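Local atomic coordinates of diaminopimelate decarboxylase (Helicobacter pylori, PDB entry 2QGH), a protein that catalyses the pyridoxal-5'-phosphate-dependent decarboxylation of diaminopimelate to L-lysine, the last step of lysine biosynthesis. Residues Arg104-Gly109 against Ile125-Val130; Arg151-Ile156 against Pro199-Phe204; Glu186-Ala191 against Leu233-Arg238. All coordinates share one frame; numbering follows the deposited sequence.

Interaction 1: Arg104-Gly109 against Ile125-Val130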
ATOM      1  N   ARG A 104      29.640   3.789  -4.572  1.00 14.28           N
ATOM      2  CA  ARG A 104      28.753   3.688  -5.724  1.00 15.15           C
ATOM      3  C   ARG A 104      27.315   3.899  -5.246  1.00 15.26           C
ATOM      4  O   ARG A 104      26.357   3.624  -5.970  1.00 15.26           O
ATOM      5  CB  ARG A 104      28.860   2.314  -6.403  1.00 16.16           C
ATOM      6  CG  ARG A 104      30.217   1.997  -7.005  1.00 17.68           C
ATOM      7  CD  ARG A 104      30.093   1.057  -8.194  1.00 16.90           C
ATOM      8  NE  ARG A 104      31.410   0.699  -8.716  1.00 20.94           N
ATOM      9  CZ  ARG A 104      32.108  -0.373  -8.349  1.00 21.55           C
ATOM     10  NH1 ARG A 104      31.621  -1.226  -7.455  1.00 25.65           N
ATOM     11  NH2 ARG A 104      33.310  -0.582  -8.862  1.00 21.40           N
ATOM     12  N   ILE A 105      27.175   4.384  -4.017  1.00 16.50           N
ATOM     13  CA  ILE A 105      25.869   4.631  -3.414  1.00 16.15           C
ATOM     14  C   ILE A 105      25.526   6.113  -3.381  1.00 16.44           C
ATOM     15  O   ILE A 105      26.283   6.924  -2.851  1.00 18.79           O
ATOM     16  CB  ILE A 105      25.815   4.086  -1.958  1.00 16.11           C
ATOM     17  CG1 ILE A 105      25.803   2.555  -1.979  1.00 15.02           C
ATOM     18  CG2 ILE A 105      24.566   4.611  -1.222  1.00 15.33           C
ATOM     19  CD1 ILE A 105      25.893   1.930  -0.600  1.00 11.34           C
ATOM     20  N   VAL A 106      24.382   6.465  -3.950  1.00 15.91           N
ATOM     21  CA  VAL A 106      23.940   7.849  -3.943  1.00 16.08           C
ATOM     22  C   VAL A 106      22.644   7.905  -3.133  1.00 17.23           C
ATOM     23  O   VAL A 106      21.794   7.023  -3.237  1.00 15.58           O
ATOM     24  CB  VAL A 106      23.740   8.387  -5.381  1.00 13.96           C
ATOM     25  CG1 VAL A 106      25.071   8.402  -6.101  1.00 12.48           C
ATOM     26  CG2 VAL A 106      22.751   7.529  -6.140  1.00 13.90           C
ATOM     27  N   PHE A 107      22.510   8.947  -2.321  1.00 18.46           N
ATOM     28  CA  PHE A 107      21.365   9.108  -1.425  1.00 17.86           C
ATOM     29  C   PHE A 107      20.497  10.315  -1.772  1.00 18.27           C
ATOM     30  O   PHE A 107      20.903  11.459  -1.582  1.00 18.61           O
ATOM     31  CB  PHE A 107      21.916   9.222   0.004  1.00 16.34           C
ATOM     32  CG  PHE A 107      20.878   9.212   1.090  1.00 16.97           C
ATOM     33  CD1 PHE A 107      19.538   8.925   0.824  1.00 16.31           C
ATOM     34  CD2 PHE A 107      21.261   9.468   2.404  1.00 16.60           C
ATOM     35  CE1 PHE A 107      18.598   8.893   1.851  1.00 13.08           C
ATOM     36  CE2 PHE A 107      20.329   9.439   3.443  1.00 16.58           C
ATOM     37  CZ  PHE A 107      18.987   9.149   3.161  1.00 15.08           C
ATOM     38  N   SER A 108      19.305  10.044  -2.297  1.00 18.62           N
ATOM     39  CA  SER A 108      18.341  11.087  -2.644  1.00 20.76           C
ATOM     40  C   SER A 108      17.293  11.140  -1.541  1.00 20.51           C
ATOM     41  O   SER A 108      17.336  10.347  -0.605  1.00 20.21           O
ATOM     42  CB  SER A 108      17.657  10.772  -3.978  1.00 21.73           C
ATOM     43  OG  SER A 108      18.439  11.214  -5.079  1.00 25.30           O
ATOM     44  N   GLY A 109      16.353  12.069  -1.647  1.00 19.79           N
ATOM     45  CA  GLY A 109      15.322  12.160  -0.634  1.00 18.93           C
ATOM     46  C   GLY A 109      15.047  13.568  -0.154  1.00 21.29           C
ATOM     47  O   GLY A 109      15.953  14.292   0.284  1.00 20.88           O
ATOM     48  N   ILE A 125      29.421   7.188   1.451  1.00 21.34           N
ATOM     49  CA  ILE A 125      28.773   6.931   0.174  1.00 17.32           C
ATOM     50  C   ILE A 125      29.241   7.964  -0.855  1.00 15.47           C
ATOM     51  O   ILE A 125      29.987   8.881  -0.511  1.00 12.45           O
ATOM     52  CB  ILE A 125      27.240   6.960   0.317  1.00 16.92           C
ATOM     53  CG1 ILE A 125      26.768   8.314   0.841  1.00 14.73           C
ATOM     54  CG2 ILE A 125      26.813   5.857   1.254  1.00 15.15           C
ATOM     55  CD1 ILE A 125      25.260   8.498   0.723  1.00 16.61           C
ATOM     56  N   LEU A 126      28.824   7.829  -2.112  1.00 16.00           N
ATOM     57  CA  LEU A 126      29.287   8.774  -3.142  1.00 16.54           C
ATOM     58  C   LEU A 126      28.887  10.218  -2.844  1.00 17.06           C
ATOM     59  O   LEU A 126      29.727  11.114  -2.795  1.00 16.84           O
ATOM     60  CB  LEU A 126      28.771   8.384  -4.526  1.00 15.58           C
ATOM     61  CG  LEU A 126      29.810   8.411  -5.660  1.00 15.34           C
ATOM     62  CD1 LEU A 126      29.098   8.371  -6.995  1.00 11.57           C
ATOM     63  CD2 LEU A 126      30.667   9.656  -5.573  1.00 16.29           C
ATOM     64  N   PHE A 127      27.601  10.456  -2.663  1.00 17.15           N
ATOM     65  CA  PHE A 127      27.177  11.803  -2.342  1.00 18.05           C
ATOM     66  C   PHE A 127      25.738  11.831  -1.896  1.00 18.64           C
ATOM     67  O   PHE A 127      24.998  10.861  -2.104  1.00 17.76           O
ATOM     68  CB  PHE A 127      27.395  12.758  -3.540  1.00 17.22           C
ATOM     69  CG  PHE A 127      26.640  12.383  -4.808  1.00 13.99           C
ATOM     70  CD1 PHE A 127      25.254  12.270  -4.819  1.00 15.59           C
ATOM     71  CD2 PHE A 127      27.324  12.225  -6.009  1.00 14.59           C
ATOM     72  CE1 PHE A 127      24.562  12.014  -6.005  1.00 15.52           C
ATOM     73  CE2 PHE A 127      26.642  11.968  -7.202  1.00 13.69           C
ATOM     74  CZ  PHE A 127      25.258  11.863  -7.199  1.00 14.97           C
ATOM     75  N   LEU A 128      25.368  12.927  -1.242  1.00 18.47           N
ATOM     76  CA  LEU A 128      24.002  13.138  -0.788  1.00 18.95           C
ATOM     77  C   LEU A 128      23.391  14.094  -1.803  1.00 18.07           C
ATOM     78  O   LEU A 128      23.952  15.151  -2.085  1.00 17.32           O
ATOM     79  CB  LEU A 128      23.970  13.766   0.609  1.00 21.31           C
ATOM     80  CG  LEU A 128      23.908  12.824   1.818  1.00 23.23           C
ATOM     81  CD1 LEU A 128      25.224  12.097   1.988  1.00 26.81           C
ATOM     82  CD2 LEU A 128      23.599  13.623   3.066  1.00 25.11           C
ATOM     83  N   ASN A 129      22.255  13.708  -2.369  1.00 18.09           N
ATOM     84  CA  ASN A 129      21.580  14.533  -3.359  1.00 17.11           C
ATOM     85  C   ASN A 129      20.527  15.322  -2.612  1.00 16.32           C
ATOM     86  O   ASN A 129      19.481  14.788  -2.249  1.00 14.98           O
ATOM     87  CB  ASN A 129      20.957  13.637  -4.425  1.00 17.48           C
ATOM     88  CG  ASN A 129      20.531  14.405  -5.651  1.00 16.29           C
ATOM     89  OD1 ASN A 129      21.254  15.279  -6.131  1.00 16.21           O
ATOM     90  ND2 ASN A 129      19.361  14.075  -6.173  1.00 14.55           N
ATOM     91  N   VAL A 130      20.813  16.599  -2.368  1.00 17.78           N
ATOM     92  CA  VAL A 130      19.899  17.437  -1.597  1.00 18.34           C
ATOM     93  C   VAL A 130      18.774  18.055  -2.419  1.00 18.37           C
ATOM     94  O   VAL A 130      18.963  18.447  -3.573  1.00 18.57           O
ATOM     95  CB  VAL A 130      20.673  18.538  -0.833  1.00 16.54           C
ATOM     96  CG1 VAL A 130      22.043  18.017  -0.445  1.00 17.23           C
ATOM     97  CG2 VAL A 130      20.789  19.772  -1.663  1.00 19.31           C
TER
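Val106 and Phe127 stand side by side and point the same way, with Val106 CG1 over one face of the Phe127 ring. That methyl lies 3.6 Å above the ring plane, offset toward the rim, in a CH-pi contact. Phe127 CG sits between its backbone N and carbonyl carbon (chi1 60°), which brings the ring's end back toward the valine. Further along the face of Val106 and Phe127, Asn129 ND2 donates to Ser108 OG (3.2 Å), which lies 16° out of the asparagine's amide plane; Asn129 OD1 is taken by Ser153. The Ser108 side chain comes to about 4 Å from the pyridoxal phosphate, placing this end on the cofactor side. On the face of Phe107 and Leu128, Ile125 CD1 comes within 3.5 Å of Phe107 CB, and Ile105 and Ile125 cross at about a right angle. The parallel backbones are joined by Phe107 N to Phe127 O (3.1 Å) and Asn129 N to Phe107 O (2.7 Å), with Leu126 N to Ile105 O more bent. Strand 105-107, helix 114-122 and strand 127-130 form a beta-alpha-beta unit of the eight-stranded barrel, the helix packed over Phe107 and Leu128; strands 83-86 and 150-155 continue the sheet on either side.

Interaction 2: Arg151-Ile156 against Pro199-Phe204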
ATOM      1  N   ARG A 151      30.388  15.287   0.449  1.00 23.24           N
ATOM      2  CA  ARG A 151      30.216  15.376  -0.999  1.00 22.79           C
ATOM      3  C   ARG A 151      28.719  15.458  -1.248  1.00 23.05           C
ATOM      4  O   ARG A 151      27.970  14.605  -0.795  1.00 24.84           O
ATOM      5  CB  ARG A 151      30.767  14.130  -1.710  1.00 20.12           C
ATOM      6  CG  ARG A 151      32.287  14.023  -1.732  1.00 22.32           C
ATOM      7  CD  ARG A 151      32.771  12.931  -2.691  1.00 19.99           C
ATOM      8  NE  ARG A 151      32.489  11.588  -2.196  1.00 23.39           N
ATOM      9  CZ  ARG A 151      33.195  10.966  -1.256  1.00 24.68           C
ATOM     10  NH1 ARG A 151      34.245  11.561  -0.703  1.00 27.39           N
ATOM     11  NH2 ARG A 151      32.850   9.751  -0.860  1.00 23.85           N
ATOM     12  N   ILE A 152      28.269  16.489  -1.949  1.00 23.41           N
ATOM     13  CA  ILE A 152      26.846  16.603  -2.224  1.00 24.40           C
ATOM     14  C   ILE A 152      26.569  16.874  -3.693  1.00 24.10           C
ATOM     15  O   ILE A 152      27.440  17.315  -4.439  1.00 24.40           O
ATOM     16  CB  ILE A 152      26.171  17.726  -1.378  1.00 25.10           C
ATOM     17  CG1 ILE A 152      26.755  19.089  -1.742  1.00 24.67           C
ATOM     18  CG2 ILE A 152      26.344  17.458   0.106  1.00 24.69           C
ATOM     19  CD1 ILE A 152      25.871  19.891  -2.651  1.00 24.71           C
ATOM     20  N   SER A 153      25.348  16.569  -4.099  1.00 23.25           N
ATOM     21  CA  SER A 153      24.884  16.802  -5.455  1.00 22.17           C
ATOM     22  C   SER A 153      23.614  17.609  -5.230  1.00 21.05           C
ATOM     23  O   SER A 153      23.028  17.542  -4.157  1.00 20.79           O
ATOM     24  CB  SER A 153      24.553  15.475  -6.143  1.00 21.47           C
ATOM     25  OG  SER A 153      23.930  15.682  -7.404  1.00 19.45           O
ATOM     26  N   ILE A 154      23.189  18.390  -6.209  1.00 20.62           N
ATOM     27  CA  ILE A 154      21.970  19.149  -6.018  1.00 21.72           C
ATOM     28  C   ILE A 154      20.995  18.820  -7.121  1.00 22.13           C
ATOM     29  O   ILE A 154      21.329  18.880  -8.296  1.00 23.57           O
ATOM     30  CB  ILE A 154      22.245  20.675  -5.965  1.00 20.59           C
ATOM     31  CG1 ILE A 154      23.063  20.995  -4.709  1.00 20.49           C
ATOM     32  CG2 ILE A 154      20.938  21.445  -5.917  1.00 19.15           C
ATOM     33  CD1 ILE A 154      23.291  22.474  -4.450  1.00 21.42           C
ATOM     34  N   ARG A 155      19.786  18.447  -6.722  1.00 24.20           N
ATOM     35  CA  ARG A 155      18.738  18.095  -7.669  1.00 24.48           C
ATOM     36  C   ARG A 155      17.984  19.336  -8.119  1.00 24.97           C
ATOM     37  O   ARG A 155      17.442  20.070  -7.296  1.00 23.30           O
ATOM     38  CB  ARG A 155      17.758  17.111  -7.022  1.00 23.26           C
ATOM     39  CG  ARG A 155      16.634  16.672  -7.939  1.00 23.38           C
ATOM     40  CD  ARG A 155      15.757  15.603  -7.298  1.00 21.55           C
ATOM     41  NE  ARG A 155      14.727  15.141  -8.224  1.00 19.20           N
ATOM     42  CZ  ARG A 155      13.843  14.182  -7.961  1.00 20.16           C
ATOM     43  NH1 ARG A 155      13.850  13.557  -6.787  1.00 13.63           N
ATOM     44  NH2 ARG A 155      12.942  13.848  -8.879  1.00 16.75           N
ATOM     45  N   ILE A 156      17.953  19.586  -9.423  1.00 26.73           N
ATOM     46  CA  ILE A 156      17.229  20.751  -9.897  1.00 29.36           C
ATOM     47  C   ILE A 156      15.941  20.336 -10.583  1.00 30.73           C
ATOM     48  O   ILE A 156      15.862  19.285 -11.220  1.00 28.50           O
ATOM     49  CB  ILE A 156      18.066  21.629 -10.880  1.00 30.36           C
ATOM     50  CG1 ILE A 156      18.043  21.039 -12.288  1.00 31.25           C
ATOM     51  CG2 ILE A 156      19.502  21.766 -10.376  1.00 30.55           C
ATOM     52  CD1 ILE A 156      18.718  19.700 -12.399  1.00 35.02           C
ATOM     53  N   PRO A 199      30.327  20.402  -3.362  1.00 23.32           N
ATOM     54  CA  PRO A 199      29.416  20.136  -4.479  1.00 22.52           C
ATOM     55  C   PRO A 199      30.177  19.456  -5.606  1.00 23.06           C
ATOM     56  O   PRO A 199      31.112  20.030  -6.163  1.00 25.06           O
ATOM     57  CB  PRO A 199      28.920  21.531  -4.856  1.00 22.42           C
ATOM     58  CG  PRO A 199      30.112  22.390  -4.565  1.00 21.00           C
ATOM     59  CD  PRO A 199      30.591  21.848  -3.232  1.00 21.82           C
ATOM     60  N   VAL A 200      29.782  18.236  -5.944  1.00 21.74           N
ATOM     61  CA  VAL A 200      30.474  17.499  -6.993  1.00 20.01           C
ATOM     62  C   VAL A 200      29.553  16.984  -8.092  1.00 19.66           C
ATOM     63  O   VAL A 200      30.007  16.380  -9.061  1.00 20.82           O
ATOM     64  CB  VAL A 200      31.251  16.299  -6.389  1.00 18.76           C
ATOM     65  CG1 VAL A 200      32.220  16.796  -5.339  1.00 20.59           C
ATOM     66  CG2 VAL A 200      30.286  15.287  -5.768  1.00 19.14           C
ATOM     67  N   SER A 201      28.263  17.248  -7.973  1.00 17.45           N
ATOM     68  CA  SER A 201      27.357  16.723  -8.964  1.00 17.55           C
ATOM     69  C   SER A 201      26.077  17.515  -9.154  1.00 18.35           C
ATOM     70  O   SER A 201      25.640  18.221  -8.246  1.00 20.86           O
ATOM     71  CB  SER A 201      27.013  15.284  -8.573  1.00 17.82           C
ATOM     72  OG  SER A 201      25.897  14.803  -9.292  1.00 17.52           O
ATOM     73  N   VAL A 202      25.500  17.419 -10.350  1.00 16.35           N
ATOM     74  CA  VAL A 202      24.221  18.064 -10.641  1.00 15.72           C
ATOM     75  C   VAL A 202      23.332  16.869 -10.885  1.00 15.83           C
ATOM     76  O   VAL A 202      23.799  15.848 -11.396  1.00 14.47           O
ATOM     77  CB  VAL A 202      24.192  18.886 -11.951  1.00 14.74           C
ATOM     78  CG1 VAL A 202      23.570  20.228 -11.679  1.00 12.06           C
ATOM     79  CG2 VAL A 202      25.569  19.018 -12.547  1.00 17.37           C
ATOM     80  N   HIS A 203      22.057  16.984 -10.548  1.00 15.46           N
ATOM     81  CA  HIS A 203      21.156  15.859 -10.747  1.00 17.15           C
ATOM     82  C   HIS A 203      19.738  16.277 -11.129  1.00 17.87           C
ATOM     83  O   HIS A 203      19.310  17.395 -10.843  1.00 18.07           O
ATOM     84  CB  HIS A 203      21.160  15.007  -9.466  1.00 14.60           C
ATOM     85  CG  HIS A 203      20.046  14.010  -9.382  1.00 15.31           C
ATOM     86  ND1 HIS A 203      18.739  14.372  -9.133  1.00 14.90           N
ATOM     87  CD2 HIS A 203      20.047  12.659  -9.495  1.00 15.00           C
ATOM     88  CE1 HIS A 203      17.984  13.290  -9.094  1.00 14.15           C
ATOM     89  NE2 HIS A 203      18.753  12.238  -9.311  1.00 16.96           N
ATOM     90  N   PHE A 204      19.024  15.384 -11.806  1.00 19.00           N
ATOM     91  CA  PHE A 204      17.636  15.639 -12.163  1.00 19.08           C
ATOM     92  C   PHE A 204      16.910  14.330 -12.440  1.00 20.47           C
ATOM     93  O   PHE A 204      17.505  13.351 -12.903  1.00 20.73           O
ATOM     94  CB  PHE A 204      17.517  16.570 -13.380  1.00 16.93           C
ATOM     95  CG  PHE A 204      17.864  15.920 -14.699  1.00 18.16           C
ATOM     96  CD1 PHE A 204      19.106  16.134 -15.294  1.00 15.26           C
ATOM     97  CD2 PHE A 204      16.934  15.118 -15.364  1.00 16.20           C
ATOM     98  CE1 PHE A 204      19.411  15.564 -16.528  1.00 14.37           C
ATOM     99  CE2 PHE A 204      17.234  14.547 -16.591  1.00 14.35           C
ATOM    100  CZ  PHE A 204      18.480  14.772 -17.177  1.00 14.14           C
TER
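Pro199 packs its CB against Ile152 CD1 (4.1 Å) on the face it shares with Ile152. Next, Val200 N gives a nearly straight bond to Ile152 O (2.9 Å). At Ser201 the side chain swings to the opposite face, and its OG lies 2.9 Å from Ser153 OG, close enough for a hydrogen bond, though the Ser201 proton could also go to Val202 O; both hydroxyls are anti to their backbone N, and the two CB atoms are tightly packed. Ser201 O takes Ile154 N (3.2 Å), with the donor well above the carbonyl plane. Val202 turns to the face of Pro199 and packs on Leu237. His203 N gives a bent bond to Ile154 O (3.0 Å); the histidine ring lies alongside the extended Arg155 chain, whose CG meets the ring edge, in plane, 3.3 Å from His203 ND1, while the guanidinium is turned 78° from the ring. The Phe204 ring leads off to helix 213-232. The face carrying Ser153, Ser201, Arg155 and His203 is therefore a polar one inside the barrel. Polar ends are held from outside: Ser153 OG by Asn129, Arg155 by a salt bridge to Glu131 and by His205 O, His203 NE2 by Glu279. Arg155 touches the pyridoxal phosphate, so its bonds probably hold this side chain beside the cofactor.

Interaction 3: Glu186-Ala191 against Leu233-Arg238; sequences EMFLWA and LGIDLR
Phe188, on a regular helical turn, faces Ile235 in an irregular chain, their CA atoms 7.4 Å apart, and no hydrogen bond joins the two backbones. The contact is carried by apolar side chains. Phe188 and Ile235 cross at about a right angle, and Ile235 CD1 presses in at the root of the phenylalanine, 3.2 Å from CB, a tight approach, and 3.6 Å from CG. The other branch, CG2, reaches CD2 of the ring at 3.7 Å: with Ile235 CG1 anti to the carbonyl carbon (chi1 -56°), both branches are turned against the same aromatic side chain. Farther out along the ring, Leu237 CD2 comes to 4.0 Å from Phe188 CE2. Phe188 also packs on Pro199 and Ile154 of the barrel strands and on Leu230 of helix 213-232. Toward the surface Leu189 CD2 meets Leu233 CD1 at 4.1 Å, the two leucines crossing at a slant. Gly234, with positive phi, is the C-prime residue of a Schellman motif that ends helix 213-232, Ile235 N returning to Leu230 O; the turn then sends Ile235 and Leu237 back against the protein. This is the outer layer of an alpha/beta barrel, where helix 181-193 packs beside the connection from helix 213-232 into strand 239-241.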
ATOM      1  N   GLU A 186      22.254  29.530  -6.114  1.00 28.84           N
ATOM      2  CA  GLU A 186      22.572  30.066  -4.804  1.00 29.17           C
ATOM      3  C   GLU A 186      23.055  28.960  -3.864  1.00 28.44           C
ATOM      4  O   GLU A 186      24.058  29.121  -3.167  1.00 29.13           O
ATOM      5  CB  GLU A 186      21.344  30.769  -4.222  1.00 30.11           C
ATOM      6  CG  GLU A 186      21.622  31.505  -2.926  1.00 33.89           C
ATOM      7  CD  GLU A 186      20.396  32.202  -2.365  1.00 34.95           C
ATOM      8  OE1 GLU A 186      20.495  32.748  -1.244  1.00 33.55           O
ATOM      9  OE2 GLU A 186      19.338  32.203  -3.040  1.00 35.75           O
ATOM     10  N   MET A 187      22.345  27.836  -3.856  1.00 27.28           N
ATOM     11  CA  MET A 187      22.707  26.708  -3.003  1.00 26.36           C
ATOM     12  C   MET A 187      24.120  26.213  -3.320  1.00 26.27           C
ATOM     13  O   MET A 187      24.910  25.924  -2.417  1.00 24.24           O
ATOM     14  CB  MET A 187      21.693  25.570  -3.177  1.00 25.23           C
ATOM     15  CG  MET A 187      20.370  25.800  -2.456  1.00 23.38           C
ATOM     16  SD  MET A 187      19.066  24.619  -2.885  1.00 20.95           S
ATOM     17  CE  MET A 187      19.655  23.127  -2.014  1.00 23.23           C
ATOM     18  N   PHE A 188      24.436  26.125  -4.605  1.00 26.19           N
ATOM     19  CA  PHE A 188      25.754  25.676  -5.027  1.00 27.96           C
ATOM     20  C   PHE A 188      26.853  26.598  -4.510  1.00 28.10           C
ATOM     21  O   PHE A 188      27.845  26.139  -3.938  1.00 28.07           O
ATOM     22  CB  PHE A 188      25.825  25.611  -6.555  1.00 27.48           C
ATOM     23  CG  PHE A 188      25.619  24.235  -7.115  1.00 27.82           C
ATOM     24  CD1 PHE A 188      24.468  23.925  -7.833  1.00 27.67           C
ATOM     25  CD2 PHE A 188      26.590  23.252  -6.945  1.00 28.36           C
ATOM     26  CE1 PHE A 188      24.288  22.655  -8.377  1.00 29.18           C
ATOM     27  CE2 PHE A 188      26.421  21.977  -7.483  1.00 28.57           C
ATOM     28  CZ  PHE A 188      25.271  21.678  -8.200  1.00 28.87           C
ATOM     29  N   LEU A 189      26.685  27.897  -4.724  1.00 27.51           N
ATOM     30  CA  LEU A 189      27.675  28.864  -4.268  1.00 29.57           C
ATOM     31  C   LEU A 189      27.871  28.680  -2.771  1.00 28.18           C
ATOM     32  O   LEU A 189      28.988  28.751  -2.264  1.00 28.62           O
ATOM     33  CB  LEU A 189      27.204  30.291  -4.572  1.00 29.87           C
ATOM     34  CG  LEU A 189      27.046  30.598  -6.066  1.00 32.53           C
ATOM     35  CD1 LEU A 189      26.442  31.979  -6.268  1.00 31.34           C
ATOM     36  CD2 LEU A 189      28.406  30.496  -6.737  1.00 31.59           C
ATOM     37  N   TRP A 190      26.767  28.413  -2.081  1.00 28.36           N
ATOM     38  CA  TRP A 190      26.771  28.217  -0.639  1.00 27.79           C
ATOM     39  C   TRP A 190      27.587  27.002  -0.216  1.00 28.74           C
ATOM     40  O   TRP A 190      28.304  27.044   0.786  1.00 29.17           O
ATOM     41  CB  TRP A 190      25.344  28.051  -0.148  1.00 28.73           C
ATOM     42  CG  TRP A 190      25.135  28.578   1.211  1.00 28.57           C
ATOM     43  CD1 TRP A 190      24.854  29.872   1.554  1.00 30.02           C
ATOM     44  CD2 TRP A 190      25.177  27.836   2.428  1.00 27.78           C
ATOM     45  NE1 TRP A 190      24.713  29.979   2.916  1.00 31.19           N
ATOM     46  CE2 TRP A 190      24.906  28.743   3.478  1.00 30.16           C
ATOM     47  CE3 TRP A 190      25.416  26.494   2.736  1.00 28.78           C
ATOM     48  CZ2 TRP A 190      24.864  28.349   4.814  1.00 30.34           C
ATOM     49  CZ3 TRP A 190      25.374  26.101   4.060  1.00 29.16           C
ATOM     50  CH2 TRP A 190      25.098  27.028   5.087  1.00 31.10           C
ATOM     51  N   ALA A 191      27.467  25.915  -0.973  1.00 27.94           N
ATOM     52  CA  ALA A 191      28.200  24.693  -0.665  1.00 28.60           C
ATOM     53  C   ALA A 191      29.680  24.868  -0.997  1.00 29.14           C
ATOM     54  O   ALA A 191      30.535  24.212  -0.409  1.00 30.02           O
ATOM     55  CB  ALA A 191      27.618  23.511  -1.446  1.00 26.71           C
ATOM     56  N   LEU A 233      31.697  29.219 -12.551  1.00 33.62           N
ATOM     57  CA  LEU A 233      31.669  29.896 -11.254  1.00 33.63           C
ATOM     58  C   LEU A 233      32.536  29.226 -10.190  1.00 32.94           C
ATOM     59  O   LEU A 233      32.378  29.500  -9.001  1.00 33.23           O
ATOM     60  CB  LEU A 233      30.235  30.001 -10.724  1.00 34.11           C
ATOM     61  CG  LEU A 233      29.245  30.884 -11.483  1.00 36.61           C
ATOM     62  CD1 LEU A 233      27.895  30.811 -10.785  1.00 37.71           C
ATOM     63  CD2 LEU A 233      29.748  32.324 -11.544  1.00 35.35           C
ATOM     64  N   GLY A 234      33.440  28.345 -10.611  1.00 32.42           N
ATOM     65  CA  GLY A 234      34.323  27.682  -9.665  1.00 31.46           C
ATOM     66  C   GLY A 234      33.873  26.341  -9.110  1.00 32.01           C
ATOM     67  O   GLY A 234      34.670  25.628  -8.502  1.00 31.38           O
ATOM     68  N   ILE A 235      32.607  25.986  -9.311  1.00 31.31           N
ATOM     69  CA  ILE A 235      32.091  24.713  -8.818  1.00 30.96           C
ATOM     70  C   ILE A 235      32.707  23.545  -9.588  1.00 30.10           C
ATOM     71  O   ILE A 235      32.496  23.382 -10.788  1.00 29.95           O
ATOM     72  CB  ILE A 235      30.558  24.661  -8.931  1.00 31.31           C
ATOM     73  CG1 ILE A 235      29.956  25.850  -8.173  1.00 30.69           C
ATOM     74  CG2 ILE A 235      30.033  23.344  -8.354  1.00 30.71           C
ATOM     75  CD1 ILE A 235      28.475  26.023  -8.386  1.00 32.45           C
ATOM     76  N   ASP A 236      33.467  22.730  -8.874  1.00 30.47           N
ATOM     77  CA  ASP A 236      34.146  21.592  -9.471  1.00 31.59           C
ATOM     78  C   ASP A 236      33.287  20.326  -9.645  1.00 28.98           C
ATOM     79  O   ASP A 236      33.424  19.364  -8.891  1.00 29.77           O
ATOM     80  CB  ASP A 236      35.392  21.284  -8.639  1.00 34.51           C
ATOM     81  CG  ASP A 236      36.233  20.194  -9.239  1.00 39.06           C
ATOM     82  OD1 ASP A 236      36.448  20.224 -10.471  1.00 40.85           O
ATOM     83  OD2 ASP A 236      36.694  19.318  -8.474  1.00 43.60           O
ATOM     84  N   LEU A 237      32.418  20.330 -10.650  1.00 27.21           N
ATOM     85  CA  LEU A 237      31.545  19.189 -10.925  1.00 25.22           C
ATOM     86  C   LEU A 237      32.313  18.012 -11.506  1.00 24.57           C
ATOM     87  O   LEU A 237      33.208  18.191 -12.328  1.00 23.41           O
ATOM     88  CB  LEU A 237      30.444  19.576 -11.912  1.00 22.45           C
ATOM     89  CG  LEU A 237      29.489  20.693 -11.509  1.00 23.27           C
ATOM     90  CD1 LEU A 237      28.556  20.984 -12.681  1.00 21.96           C
ATOM     91  CD2 LEU A 237      28.709  20.299 -10.262  1.00 20.91           C
ATOM     92  N   ARG A 238      31.940  16.806 -11.088  1.00 24.53           N
ATOM     93  CA  ARG A 238      32.588  15.591 -11.565  1.00 24.68           C
ATOM     94  C   ARG A 238      31.554  14.603 -12.100  1.00 22.69           C
ATOM     95  O   ARG A 238      31.896  13.691 -12.850  1.00 18.99           O
ATOM     96  CB  ARG A 238      33.387  14.940 -10.423  1.00 27.67           C
ATOM     97  CG  ARG A 238      34.606  15.765  -9.953  1.00 34.39           C
ATOM     98  CD  ARG A 238      35.897  15.323 -10.673  1.00 37.21           C
ATOM     99  NE  ARG A 238      36.974  16.322 -10.639  1.00 38.16           N
ATOM    100  CZ  ARG A 238      38.183  16.126 -11.167  1.00 36.28           C
ATOM    101  NH1 ARG A 238      38.473  14.975 -11.755  1.00 35.67           N
ATOM    102  NH2 ARG A 238      39.090  17.087 -11.140  1.00 37.64           N
TER

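How the interactions relate
From the N terminus, interaction 1 comes first: 125-130 pairs with 104-109 and closes the short beta-alpha-beta loop around helix 114-122. It is complete before interaction 2 opens at 151, yet the two share a sheet, since strand 127-130 lies next to strand 150-155 and Leu128 O probably bonds to Ser153 N. Interaction 2 closes a longer excursion that contains helix 181-193. Interaction 3 starts on that helix, inside the loop of interaction 2, and closes the excursion through strand 197-203 and helix 213-232, so the two cross. Val200 O to Arg238 N, a probable hydrogen bond, passes the pairing on toward strand 239-241, and Val130 packing on Met187 joins interactions 1 and 3.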